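Local structure of beta-1,4-galactanase (Thielavia heterothallica, 1HJS) at residues 165-169 with 170-174; 276-279 with 280-284; 226-229 with 230-234; 55-58 with 59-63. The protein hydrolyses the beta-1,4-galactosidic linkages of type I arabinogalactans, as a family 53 glycoside hydrolase of clan GH-A. All blocks are in the same frame, centred on the assembly; numbering follows the deposited sequence.

How the contacts relate
All four contacts are local ones, placed around the outside of a single (beta/alpha)8 barrel. Along the chain contact 4 comes first, in the turn that leads from strand 43-48 into helix 59-71; contact 1 follows, between helix 150-165 and strand 174-179, then contact 3 on helix 223-237 and contact 2 on helix 270-285. The two helical contacts are neighbours: their centres lie about 14 Å apart, and Ile283 CG2 packs on Lys227 CA at 3.8 Å. Contact 4 sits across the barrel, its centre about 34 Å from that of contact 3 and about 20 Å from that of contact 1. Contacts 2 and 3 thus knit adjacent outer helices together; contacts 1 and 4 shape loops at opposite strand ends.

Contact 1. Residues 165-169 with 170-174; sequences KDSSL and SPKPK
Lys172 folds back along the preceding chain and puts its ammonium group between two backbone carbonyls, those of Ser167 and Leu169. The hydrogen bond from Lys172 NZ to Ser167 O measures 2.7 Å, with the nitrogen standing 38° out of the carbonyl plane. The second, from Lys172 NZ to Leu169 O, is 2.9 Å long and comes in at a gentler tilt of 24°. A bend at chi2 (64°) swings the end of the lysine back to the two oxygens, the outer torsions being extended, and two bonds on one ammonium fix its end over the loop. Lys172 CE passes 3.6 Å from Lys165 O.

The piece of chain involved is an alpha-to-beta connection of the TIM barrel, running from the end of helix 150-165 to the start of strand 174-179, where backbone bonds to Thr128 and Val130 take Lys174 into the sheet. Such loops lie at the N-terminal end of the barrel strands, the end away from the catalytic face. A cis peptide before Pro171 is part of the reversal that brings Lys172 back.

Between the two segments the apolar contact is that of Leu169 with Pro173, whose side chains cross at about a right angle, Leu169 CD1 resting 3.9 Å from Pro173 CD. Leu169 also reaches Ala117 of helix 102-122 and Pro127.

Among the remaining polar groups, Ser167 OG bonds to Ile164 O and takes a weak bond from Leu169 N at 3.3 Å, while Ser168 N and Ser170 N donate to Asn118 OD1 and Gln121 OE1 of helix 102-122.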
loop_
_atom_site.group_PDB
_atom_site.type_symbol
_atom_site.label_atom_id
_atom_site.label_comp_id
_atom_site.label_asym_id
_atom_site.label_seq_id
_atom_site.Cartn_x
_atom_site.Cartn_y
_atom_site.Cartn_z
ATOM N N LYS A 165 11.706 -9.178 -12.475
ATOM C CA LYS A 165 13.078 -9.098 -12.968
ATOM C C LYS A 165 13.253 -9.568 -14.415
ATOM O O LYS A 165 14.111 -9.053 -15.135
ATOM C CB LYS A 165 14.006 -9.891 -12.044
ATOM C CG LYS A 165 14.139 -9.281 -10.645
ATOM C CD LYS A 165 14.921 -10.194 -9.708
ATOM C CE LYS A 165 14.974 -9.632 -8.297
ATOM N NZ LYS A 165 15.767 -8.365 -8.209
ATOM N N ASP A 166 12.453 -10.541 -14.843
ATOM C CA ASP A 166 12.554 -11.045 -16.214
ATOM C C ASP A 166 11.670 -10.278 -17.194
ATOM O O ASP A 166 11.664 -10.576 -18.388
ATOM C CB ASP A 166 12.176 -12.530 -16.285
ATOM C CG ASP A 166 13.195 -13.432 -15.606
ATOM O OD1 ASP A 166 14.338 -12.989 -15.378
ATOM O OD2 ASP A 166 12.853 -14.596 -15.313
ATOM N N SER A 167 10.931 -9.292 -16.695
ATOM C CA SER A 167 10.034 -8.512 -17.545
ATOM C C SER A 167 10.766 -7.447 -18.349
ATOM O O SER A 167 11.959 -7.207 -18.148
ATOM C CB SER A 167 8.954 -7.832 -16.703
ATOM O OG SER A 167 9.491 -6.725 -16.004
ATOM N N SER A 168 10.028 -6.801 -19.246
ATOM C CA SER A 168 10.580 -5.757 -20.100
ATOM C C SER A 168 10.505 -4.370 -19.468
ATOM O O SER A 168 10.867 -3.382 -20.104
ATOM C CB SER A 168 9.842 -5.737 -21.437
ATOM O OG SER A 168 8.466 -5.459 -21.232
ATOM N N LEU A 169 10.030 -4.291 -18.226
ATOM C CA LEU A 169 9.933 -3.007 -17.544
ATOM C C LEU A 169 11.292 -2.324 -17.522
ATOM O O LEU A 169 12.275 -2.892 -17.040
ATOM C CB LEU A 169 9.431 -3.191 -16.105
ATOM C CG LEU A 169 7.930 -3.445 -15.922
ATOM C CD1 LEU A 169 7.642 -3.802 -14.465
ATOM C CD2 LEU A 169 7.145 -2.204 -16.329
ATOM N N SER A 170 11.345 -1.102 -18.042
ATOM C CA SER A 170 12.595 -0.354 -18.072
ATOM C C SER A 170 12.319 1.138 -17.904
ATOM O O SER A 170 11.707 1.766 -18.770
ATOM C CB SER A 170 13.326 -0.607 -19.394
ATOM O OG SER A 170 14.612 -0.010 -19.388
ATOM N N PRO A 171 12.780 1.725 -16.790
ATOM C CA PRO A 171 13.539 1.055 -15.727
ATOM C C PRO A 171 12.724 0.081 -14.880
ATOM O O PRO A 171 11.492 0.108 -14.886
ATOM C CB PRO A 171 14.070 2.223 -14.906
ATOM C CG PRO A 171 12.948 3.209 -15.004
ATOM C CD PRO A 171 12.591 3.153 -16.475
ATOM N N LYS A 172 13.432 -0.782 -14.156
ATOM C CA LYS A 172 12.803 -1.764 -13.274
ATOM C C LYS A 172 12.282 -1.070 -12.022
ATOM O O LYS A 172 12.824 -0.053 -11.593
ATOM C CB LYS A 172 13.821 -2.819 -12.837
ATOM C CG LYS A 172 13.556 -4.204 -13.371
ATOM C CD LYS A 172 13.669 -4.211 -14.862
ATOM C CE LYS A 172 13.361 -5.573 -15.440
ATOM N NZ LYS A 172 13.556 -5.492 -16.910
ATOM N N PRO A 173 11.214 -1.610 -11.422
ATOM C CA PRO A 173 10.673 -0.996 -10.210
ATOM C C PRO A 173 11.380 -1.592 -9.002
ATOM O O PRO A 173 12.054 -2.620 -9.114
ATOM C CB PRO A 173 9.216 -1.422 -10.244
ATOM C CG PRO A 173 9.328 -2.832 -10.769
ATOM C CD PRO A 173 10.328 -2.686 -11.908
ATOM N N LYS A 174 11.237 -0.940 -7.856
ATOM C CA LYS A 174 11.801 -1.474 -6.631
ATOM C C LYS A 174 10.785 -2.539 -6.221
ATOM O O LYS A 174 9.572 -2.317 -6.316
ATOM C CB LYS A 174 11.899 -0.385 -5.563
ATOM C CG LYS A 174 12.979 0.649 -5.852
ATOM C CD LYS A 174 13.000 1.742 -4.796
ATOM C CE LYS A 174 14.122 2.745 -5.055
ATOM N NZ LYS A 174 14.067 3.891 -4.097
#

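Contact 2. Residues 276-279 with 280-284; sequences FITN and VANIV
Val280 meets Phe276 one turn back on helix 270-285, the helix that links barrel strands 240-245 and 290-296 in a beta-alpha-beta crossover. Its CG2 sits over a face of the phenyl ring as a CH-pi contact, 3.8 Å from the ring centroid and displaced toward the CZ side. The ring comes beneath the methyl because Phe276 has CG anti to its own backbone nitrogen (chi1 180°). It also stacks with Trp248, while Val280 itself reaches Val243 and Leu293 of the two barrel strands. The backbone bond from Val280 N to Phe276 O, 2.9 Å long, is the first of four successive i to i+4 bonds here.

Ala281 follows, bonded to Ile277 O, and turns its methyl to Leu293. Asn282 lies on the more exposed side, alongside Thr278 and pointing the same way, with Asn282 ND2 3.4 Å from Thr278 CG2. Asn282 ND2 donates to a water 2.7 Å away. The water in turn donates to Asn279 OD1 at 2.8 Å, bridging side chains three residues apart.

The side chain of Ile283 packs on Leu223 and Lys227 of helix 223-237. Its N-H bonds to Asn279 O at a noticeably bent 139°, and Ile283 CG1, beside the backbone nitrogen, comes to 3.1 Å from that same Asn279 oxygen.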
loop_
_atom_site.group_PDB
_atom_site.type_symbol
_atom_site.label_atom_id
_atom_site.label_comp_id
_atom_site.label_asym_id
_atom_site.label_seq_id
_atom_site.Cartn_x
_atom_site.Cartn_y
_atom_site.Cartn_z
ATOM N N PHE A 276 -0.761 13.996 12.635
ATOM C CA PHE A 276 -0.483 12.565 12.627
ATOM C C PHE A 276 0.355 12.165 11.417
ATOM O O PHE A 276 1.371 11.483 11.551
ATOM C CB PHE A 276 -1.788 11.762 12.615
ATOM C CG PHE A 276 -1.580 10.269 12.605
ATOM C CD1 PHE A 276 -1.194 9.601 13.761
ATOM C CD2 PHE A 276 -1.763 9.534 11.435
ATOM C CE1 PHE A 276 -0.997 8.218 13.759
ATOM C CE2 PHE A 276 -1.567 8.150 11.419
ATOM C CZ PHE A 276 -1.184 7.491 12.581
ATOM N N ILE A 277 -0.082 12.577 10.231
ATOM C CA ILE A 277 0.636 12.244 9.005
ATOM C C ILE A 277 2.071 12.760 9.047
ATOM O O ILE A 277 3.000 12.040 8.696
ATOM C CB ILE A 277 -0.083 12.824 7.765
ATOM C CG1 ILE A 277 -1.461 12.168 7.620
ATOM C CG2 ILE A 277 0.756 12.591 6.509
ATOM C CD1 ILE A 277 -2.339 12.778 6.546
ATOM N N THR A 278 2.249 14.005 9.481
ATOM C CA THR A 278 3.582 14.595 9.558
ATOM C C THR A 278 4.448 13.825 10.559
ATOM O O THR A 278 5.637 13.597 10.320
ATOM C CB THR A 278 3.500 16.084 9.969
ATOM O OG1 THR A 278 2.727 16.808 8.996
ATOM C CG2 THR A 278 4.890 16.694 10.049
ATOM N N ASN A 279 3.851 13.418 11.674
ATOM C CA ASN A 279 4.590 12.667 12.682
ATOM C C ASN A 279 5.004 11.293 12.167
ATOM O O ASN A 279 6.146 10.875 12.356
ATOM C CB ASN A 279 3.762 12.526 13.962
ATOM C CG ASN A 279 3.701 13.819 14.754
ATOM O OD1 ASN A 279 4.352 14.808 14.405
ATOM N ND2 ASN A 279 2.925 13.818 15.833
ATOM N N VAL A 280 4.085 10.586 11.515
ATOM C CA VAL A 280 4.425 9.265 10.983
ATOM C C VAL A 280 5.499 9.423 9.909
ATOM O O VAL A 280 6.429 8.621 9.824
ATOM C CB VAL A 280 3.192 8.558 10.368
ATOM C CG1 VAL A 280 3.619 7.248 9.706
ATOM C CG2 VAL A 280 2.151 8.291 11.450
ATOM N N ALA A 281 5.376 10.470 9.098
ATOM C CA ALA A 281 6.346 10.722 8.038
ATOM C C ALA A 281 7.730 10.920 8.634
ATOM O O ALA A 281 8.717 10.359 8.151
ATOM C CB ALA A 281 5.943 11.959 7.232
ATOM N N ASN A 282 7.801 11.719 9.690
ATOM C CA ASN A 282 9.081 11.984 10.317
ATOM C C ASN A 282 9.634 10.792 11.072
ATOM O O ASN A 282 10.840 10.688 11.256
ATOM C CB ASN A 282 8.984 13.223 11.202
ATOM C CG ASN A 282 8.963 14.503 10.381
ATOM O OD1 ASN A 282 9.836 14.715 9.543
ATOM N ND2 ASN A 282 7.974 15.353 10.612
ATOM N N ILE A 283 8.756 9.891 11.501
ATOM C CA ILE A 283 9.225 8.691 12.184
ATOM C C ILE A 283 9.950 7.869 11.124
ATOM O O ILE A 283 11.067 7.405 11.337
ATOM C CB ILE A 283 8.064 7.883 12.769
ATOM C CG1 ILE A 283 7.470 8.642 13.960
ATOM C CG2 ILE A 283 8.555 6.499 13.218
ATOM C CD1 ILE A 283 6.185 8.049 14.474
ATOM N N VAL A 284 9.318 7.740 9.963
ATOM C CA VAL A 284 9.907 7.002 8.853
ATOM C C VAL A 284 11.244 7.622 8.449
ATOM O O VAL A 284 12.227 6.912 8.237
ATOM C CB VAL A 284 8.968 6.992 7.628
ATOM C CG1 VAL A 284 9.678 6.374 6.430
ATOM C CG2 VAL A 284 7.702 6.201 7.952
HETATM O O HOH W 1 6.662 15.425 12.970
#

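Contact 3. Residues 226-229 with 230-234; sequences LKSS and LDNMA
Lys227 reaches along the helix surface to Asp231, four residues on, in an i to i+4 salt bridge. CB itself points away from the next turn; CG is anti to the backbone nitrogen (chi1 167°), and a bend at chi2 (58°) brings the chain back. Lys227 CG is 4.2 Å from Asp231 OD2, Lys227 CD 3.6 Å and Lys227 CE 3.0 Å from that oxygen of Asp231. At the tip, Lys227 NZ donates to Asp231 OD1 at 3.0 Å, meeting it on the syn side and 20° out of the carboxylate plane. A water accepts from NZ and donates to Asp231 OD2 at 2.8 Å: OD1 takes the direct bond, while OD2, also close to NZ, is linked to it through the water. NZ has a further partner in Ser286 OG. A methionine in place of Lys227 would probably leave the Asp231 carboxylate without its neutralising charge and freer to turn, and Ser286 without that link.

Another water, on the exposed face, joins Ser228 OG to Asn232, donating to Asn232 OD1 at 2.6 Å. The buried face carries Leu226 and Leu230, with Leu226 CD1 3.8 Å from Leu230 CG.

Helix 223-237 is the crossover between parallel strands 208-212 and 240-245 of the barrel. Leu230 packs inward on Val211 and Ile241, one from each strand, while Met233 wedges between strand 208-212 and Trp185 of the neighbouring helix 185-196.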
loop_
_atom_site.group_PDB
_atom_site.type_symbol
_atom_site.label_atom_id
_atom_site.label_comp_id
_atom_site.label_asym_id
_atom_site.label_seq_id
_atom_site.Cartn_x
_atom_site.Cartn_y
_atom_site.Cartn_z
ATOM N N LEU A 226 6.231 1.898 16.538
ATOM C CA LEU A 226 6.525 1.951 15.107
ATOM C C LEU A 226 7.999 2.296 14.926
ATOM O O LEU A 226 8.711 1.646 14.160
ATOM C CB LEU A 226 5.661 3.013 14.418
ATOM C CG LEU A 226 5.923 3.184 12.917
ATOM C CD1 LEU A 226 5.597 1.893 12.187
ATOM C CD2 LEU A 226 5.078 4.330 12.375
ATOM N N LYS A 227 8.453 3.327 15.635
ATOM C CA LYS A 227 9.844 3.748 15.546
ATOM C C LYS A 227 10.787 2.598 15.883
ATOM O O LYS A 227 11.728 2.318 15.137
ATOM C CB LYS A 227 10.104 4.925 16.494
ATOM C CG LYS A 227 11.580 5.253 16.709
ATOM C CD LYS A 227 12.301 5.585 15.405
ATOM C CE LYS A 227 13.726 6.055 15.679
ATOM N NZ LYS A 227 14.505 6.308 14.433
ATOM N N SER A 228 10.524 1.928 17.001
ATOM C CA SER A 228 11.366 0.816 17.431
ATOM C C SER A 228 11.357 -0.334 16.425
ATOM O O SER A 228 12.406 -0.889 16.095
ATOM C CB SER A 228 10.902 0.309 18.799
ATOM O OG SER A 228 11.745 -0.728 19.260
ATOM N N SER A 229 10.170 -0.692 15.942
ATOM C CA SER A 229 10.042 -1.782 14.976
ATOM C C SER A 229 10.783 -1.470 13.675
ATOM O O SER A 229 11.578 -2.275 13.201
ATOM C CB SER A 229 8.565 -2.051 14.678
ATOM O OG SER A 229 8.409 -3.136 13.783
ATOM N N LEU A 230 10.523 -0.301 13.101
ATOM C CA LEU A 230 11.181 0.076 11.855
ATOM C C LEU A 230 12.698 0.117 12.038
ATOM O O LEU A 230 13.439 -0.367 11.186
ATOM C CB LEU A 230 10.657 1.431 11.360
ATOM C CG LEU A 230 9.156 1.478 11.029
ATOM C CD1 LEU A 230 8.816 2.815 10.384
ATOM C CD2 LEU A 230 8.788 0.336 10.091
ATOM N N ASP A 231 13.159 0.682 13.151
ATOM C CA ASP A 231 14.595 0.739 13.422
ATOM C C ASP A 231 15.180 -0.675 13.417
ATOM O O ASP A 231 16.242 -0.916 12.851
ATOM C CB ASP A 231 14.865 1.384 14.785
ATOM C CG ASP A 231 15.064 2.897 14.706
ATOM O OD1 ASP A 231 15.026 3.475 13.597
ATOM O OD2 ASP A 231 15.272 3.512 15.771
ATOM N N ASN A 232 14.478 -1.608 14.055
ATOM C CA ASN A 232 14.945 -2.989 14.126
ATOM C C ASN A 232 14.973 -3.651 12.753
ATOM O O ASN A 232 15.902 -4.397 12.431
ATOM C CB ASN A 232 14.064 -3.800 15.079
ATOM C CG ASN A 232 14.240 -3.379 16.528
ATOM O OD1 ASN A 232 15.203 -2.696 16.872
ATOM N ND2 ASN A 232 13.317 -3.795 17.383
ATOM N N MET A 233 13.950 -3.383 11.948
ATOM C CA MET A 233 13.876 -3.947 10.606
ATOM C C MET A 233 15.032 -3.415 9.767
ATOM O O MET A 233 15.670 -4.159 9.015
ATOM C CB MET A 233 12.555 -3.562 9.941
ATOM C CG MET A 233 11.329 -4.172 10.599
ATOM S SD MET A 233 9.787 -3.448 9.997
ATOM C CE MET A 233 9.841 -3.936 8.260
ATOM N N ALA A 234 15.298 -2.120 9.908
ATOM C CA ALA A 234 16.362 -1.460 9.154
ATOM C C ALA A 234 17.749 -2.002 9.466
ATOM O O ALA A 234 18.534 -2.291 8.565
ATOM C CB ALA A 234 16.329 0.042 9.412
HETATM O O HOH W 2 17.207 5.548 15.354
HETATM O O HOH W 3 14.582 -0.624 18.384
#

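Contact 4. Residues 55-58 with 59-63; sequences GNYN and LDYNI
Tyr57 turns its ring edge toward the face of Tyr61 in a T-shaped pair, centroids 5.3 Å apart and planes at 73°. The nearest ring carbons are Tyr57 CD1 and Tyr61 CE1, 3.8 Å apart. Tyr57's backbone nitrogen also lies over a face of the Tyr61 ring, 3.4 Å from Tyr61 CG. With its CG anti to the backbone nitrogen (chi1 176°), Tyr61 leans back from the helix over the turn.

Asn58 O takes two hydrogen bonds from Asn62: the helical one from N at 3.0 Å, nearly straight on, and one from ND2 at 3.1 Å that arrives well above the carbonyl plane.

Behind these, a type II turn closed by Asn58 N to Gly55 O (3.1 Å) sets Tyr57. Tyr57 OH bonds to Arg47, Asn62 OD1 to Gln46, and Tyr61 OH to Ser10 O and Val14 N. A valine in place of Tyr61 is likely to leave the Tyr57 edge without its ring face and Ser10 O without its donor.

A tight turn running into the N-cap residue, Asn58, is how this beta-to-alpha loop of the TIM barrel passes from strand 43-48 to helix 59-71, on the catalytic side of the fold.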
loop_
_atom_site.group_PDB
_atom_site.type_symbol
_atom_site.label_atom_id
_atom_site.label_comp_id
_atom_site.label_asym_id
_atom_site.label_seq_id
_atom_site.Cartn_x
_atom_site.Cartn_y
_atom_site.Cartn_z
ATOM N N GLY A 55 -14.593 -6.050 -12.822
ATOM C CA GLY A 55 -13.469 -5.364 -13.438
ATOM C C GLY A 55 -12.739 -4.301 -12.634
ATOM O O GLY A 55 -11.630 -3.910 -13.002
ATOM N N ASN A 56 -13.342 -3.812 -11.555
ATOM C CA ASN A 56 -12.682 -2.793 -10.750
ATOM C C ASN A 56 -11.358 -3.302 -10.208
ATOM O O ASN A 56 -11.291 -4.391 -9.650
ATOM C CB ASN A 56 -13.577 -2.358 -9.588
ATOM C CG ASN A 56 -14.830 -1.635 -10.058
ATOM O OD1 ASN A 56 -14.757 -0.624 -10.764
ATOM N ND2 ASN A 56 -15.988 -2.159 -9.678
ATOM N N TYR A 57 -10.316 -2.498 -10.385
ATOM C CA TYR A 57 -8.971 -2.817 -9.922
ATOM C C TYR A 57 -8.253 -3.901 -10.730
ATOM O O TYR A 57 -7.211 -4.396 -10.303
ATOM C CB TYR A 57 -8.998 -3.206 -8.439
ATOM C CG TYR A 57 -9.864 -2.296 -7.602
ATOM C CD1 TYR A 57 -9.741 -0.908 -7.690
ATOM C CD2 TYR A 57 -10.840 -2.817 -6.754
ATOM C CE1 TYR A 57 -10.578 -0.057 -6.958
ATOM C CE2 TYR A 57 -11.680 -1.978 -6.015
ATOM C CZ TYR A 57 -11.545 -0.604 -6.124
ATOM O OH TYR A 57 -12.395 0.213 -5.409
ATOM N N ASN A 58 -8.793 -4.282 -11.888
ATOM C CA ASN A 58 -8.096 -5.282 -12.691
ATOM C C ASN A 58 -6.984 -4.545 -13.424
ATOM O O ASN A 58 -6.871 -3.328 -13.290
ATOM C CB ASN A 58 -9.056 -6.030 -13.646
ATOM C CG ASN A 58 -9.623 -5.165 -14.772
ATOM O OD1 ASN A 58 -10.511 -5.615 -15.511
ATOM N ND2 ASN A 58 -9.125 -3.954 -14.920
ATOM N N LEU A 59 -6.159 -5.253 -14.193
ATOM C CA LEU A 59 -5.044 -4.594 -14.868
ATOM C C LEU A 59 -5.432 -3.452 -15.810
ATOM O O LEU A 59 -4.762 -2.416 -15.831
ATOM C CB LEU A 59 -4.187 -5.626 -15.614
ATOM C CG LEU A 59 -2.796 -5.135 -16.035
ATOM C CD1 LEU A 59 -2.030 -4.610 -14.820
ATOM C CD2 LEU A 59 -2.031 -6.275 -16.686
ATOM N N ASP A 60 -6.498 -3.627 -16.585
ATOM C CA ASP A 60 -6.925 -2.570 -17.501
ATOM C C ASP A 60 -7.301 -1.312 -16.729
ATOM O O ASP A 60 -6.962 -0.200 -17.125
ATOM C CB ASP A 60 -8.126 -3.015 -18.337
ATOM C CG ASP A 60 -7.749 -4.012 -19.415
ATOM O OD1 ASP A 60 -6.586 -3.983 -19.870
ATOM O OD2 ASP A 60 -8.621 -4.809 -19.812
ATOM N N TYR A 61 -8.022 -1.505 -15.630
ATOM C CA TYR A 61 -8.451 -0.404 -14.777
ATOM C C TYR A 61 -7.221 0.347 -14.282
ATOM O O TYR A 61 -7.172 1.575 -14.304
ATOM C CB TYR A 61 -9.249 -0.967 -13.594
ATOM C CG TYR A 61 -9.692 0.051 -12.565
ATOM C CD1 TYR A 61 -8.810 0.531 -11.597
ATOM C CD2 TYR A 61 -11.008 0.516 -12.546
ATOM C CE1 TYR A 61 -9.232 1.452 -10.627
ATOM C CE2 TYR A 61 -11.438 1.432 -11.588
ATOM C CZ TYR A 61 -10.550 1.896 -10.633
ATOM O OH TYR A 61 -10.984 2.815 -9.699
ATOM N N ASN A 62 -6.216 -0.407 -13.853
ATOM C CA ASN A 62 -4.983 0.172 -13.343
ATOM C C ASN A 62 -4.123 0.858 -14.398
ATOM O O ASN A 62 -3.476 1.865 -14.117
ATOM C CB ASN A 62 -4.180 -0.904 -12.624
ATOM C CG ASN A 62 -4.609 -1.061 -11.186
ATOM O OD1 ASN A 62 -4.275 -0.231 -10.341
ATOM N ND2 ASN A 62 -5.373 -2.111 -10.901
ATOM N N ILE A 63 -4.104 0.316 -15.609
ATOM C CA ILE A 63 -3.320 0.942 -16.665
ATOM C C ILE A 63 -3.964 2.278 -17.018
ATOM O O ILE A 63 -3.277 3.271 -17.247
ATOM C CB ILE A 63 -3.236 0.028 -17.918
ATOM C CG1 ILE A 63 -2.286 -1.137 -17.623
ATOM C CG2 ILE A 63 -2.750 0.829 -19.131
ATOM C CD1 ILE A 63 -2.237 -2.198 -18.700
#